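Local coordinates for protein malate synthase (Haloferax volcanii, PDB 3OYZ) that catalyses the magnesium-dependent Claisen condensation of acetyl-CoA with glyoxylate and the hydrolysis of malyl-CoA to malate in the glyoxylate cycle, at residues Thr94-Gln97 with Gly98-Met102. Residues are numbered along the deposited sequence; the frame is centred on the assembly and turned at random.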
loop_
_atom_site.group_PDB
_atom_site.type_symbol
_atom_site.label_atom_id
_atom_site.label_comp_id
_atom_site.label_asym_id
_atom_site.label_seq_id
_atom_site.Cartn_x
_atom_site.Cartn_y
_atom_site.Cartn_z
ATOM N N THR A 94 -16.410 19.751 19.822
ATOM C CA THR A 94 -15.001 19.447 20.074
ATOM C C THR A 94 -14.059 20.362 19.328
ATOM O O THR A 94 -13.067 20.820 19.919
ATOM C CB THR A 94 -14.673 18.002 19.777
ATOM O OG1 THR A 94 -15.656 17.151 20.372
ATOM C CG2 THR A 94 -13.261 17.536 20.158
ATOM N N ARG A 95 -14.355 20.706 18.064
ATOM C CA ARG A 95 -13.500 21.654 17.342
ATOM C C ARG A 95 -13.476 22.971 18.105
ATOM O O ARG A 95 -12.471 23.670 18.184
ATOM C CB ARG A 95 -14.123 21.914 15.920
ATOM C CG ARG A 95 -13.911 20.596 15.107
ATOM C CD ARG A 95 -14.148 20.812 13.591
ATOM N NE ARG A 95 -15.537 21.107 13.259
ATOM C CZ ARG A 95 -16.489 20.234 12.934
ATOM N NH1 ARG A 95 -16.291 18.914 13.028
ATOM N NH2 ARG A 95 -17.672 20.705 12.527
ATOM N N TYR A 96 -14.658 23.426 18.500
ATOM C CA TYR A 96 -14.754 24.743 19.156
ATOM C C TYR A 96 -13.969 24.735 20.480
ATOM O O TYR A 96 -13.237 25.650 20.758
ATOM C CB TYR A 96 -16.233 25.136 19.355
ATOM C CG TYR A 96 -16.438 26.523 19.942
ATOM C CD1 TYR A 96 -15.743 27.623 19.452
ATOM C CD2 TYR A 96 -17.318 26.738 20.997
ATOM C CE1 TYR A 96 -15.913 28.903 19.933
ATOM C CE2 TYR A 96 -17.455 28.038 21.547
ATOM C CZ TYR A 96 -16.784 29.109 20.988
ATOM O OH TYR A 96 -16.847 30.423 21.443
ATOM N N GLN A 97 -14.085 23.664 21.242
ATOM C CA GLN A 97 -13.340 23.508 22.498
ATOM C C GLN A 97 -11.832 23.581 22.251
ATOM O O GLN A 97 -11.121 24.322 22.954
ATOM C CB GLN A 97 -13.849 22.236 23.167
ATOM C CG GLN A 97 -13.075 21.940 24.488
ATOM C CD GLN A 97 -13.390 22.980 25.565
ATOM O OE1 GLN A 97 -14.304 22.727 26.347
ATOM N NE2 GLN A 97 -12.714 24.152 25.572
ATOM N N GLY A 98 -11.327 22.977 21.161
ATOM C CA GLY A 98 -9.879 22.961 20.947
ATOM C C GLY A 98 -9.457 24.324 20.503
ATOM O O GLY A 98 -8.440 24.832 20.948
ATOM N N PHE A 99 -10.288 24.983 19.700
ATOM C CA PHE A 99 -9.946 26.342 19.406
ATOM C C PHE A 99 -9.964 27.239 20.689
ATOM O O PHE A 99 -9.100 28.085 20.821
ATOM C CB PHE A 99 -11.062 26.873 18.508
ATOM C CG PHE A 99 -10.995 28.360 18.253
ATOM C CD1 PHE A 99 -9.854 28.949 17.773
ATOM C CD2 PHE A 99 -12.111 29.144 18.497
ATOM C CE1 PHE A 99 -9.772 30.332 17.519
ATOM C CE2 PHE A 99 -12.078 30.522 18.247
ATOM C CZ PHE A 99 -10.908 31.119 17.740
ATOM N N GLN A 100 -10.996 27.175 21.526
ATOM C CA GLN A 100 -10.961 28.068 22.714
ATOM C C GLN A 100 -9.741 27.847 23.604
ATOM O O GLN A 100 -9.106 28.804 24.032
ATOM C CB GLN A 100 -12.195 27.890 23.587
ATOM C CG GLN A 100 -13.517 27.939 22.851
ATOM C CD GLN A 100 -14.699 27.566 23.773
ATOM O OE1 GLN A 100 -15.183 26.429 23.768
ATOM N NE2 GLN A 100 -15.177 28.535 24.559
ATOM N N HIS A 101 -9.375 26.583 23.798
ATOM C CA HIS A 101 -8.130 26.262 24.522
ATOM C C HIS A 101 -6.922 26.837 23.835
ATOM O O HIS A 101 -6.076 27.350 24.575
ATOM C CB HIS A 101 -7.983 24.777 24.919
ATOM C CG HIS A 101 -8.905 24.358 26.032
ATOM N ND1 HIS A 101 -9.345 23.064 26.230
ATOM C CD2 HIS A 101 -9.490 25.095 27.013
ATOM C CE1 HIS A 101 -10.138 23.005 27.292
ATOM N NE2 HIS A 101 -10.221 24.225 27.785
ATOM N N MET A 102 -6.800 26.853 22.489
ATOM C CA MET A 102 -5.574 27.353 21.901
ATOM C C MET A 102 -5.532 28.837 22.074
ATOM O O MET A 102 -4.445 29.464 22.145
ATOM C CB MET A 102 -5.486 27.197 20.340
ATOM C CG MET A 102 -5.406 25.784 19.852
ATOM S SD MET A 102 -5.151 25.534 18.039
ATOM C CE MET A 102 -4.339 27.022 17.621
#
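Q100 lays its carboxamide flat over one face of the Y96 ring, the two planes only 10° apart. The stack is offset: Q100 CD sits over the rim, 3.6 Å from Y96 CE2, while Q100 CG adds a CH-pi contact 3.9 Å from the ring centroid. With CG anti to the carbonyl carbon (chi1 -50°), Q100 turns back toward Y96, and the extended chain carries its amide across the ring. F99 CD2 lies 4.1 Å from Y96 CD1, which meets the edge of the phenylalanine ring. One residue on, a second amide-ring pair forms: Q97, bent at chi2 (68°), brings NE2 over the centre of the H101 imidazole, 3.3 Å from CE1. Beneath them run i to i+4 backbone bonds of helix 92-105, Q100 N to Y96 O at 2.8 Å and H101 N to Q97 O at 3.0 Å. Further out, F99 stacks on F136 of helix 127-143, and H101 NE2 makes a weak hydrogen bond to D60 of helix 59-73, so these TIM-barrel helices flank the F99 and H101 sides. Neither glutamine amide hydrogen-bonds to its ring partner; the near-parallel planes instead suggest amide-pi stacking, probably with dispersion contributing.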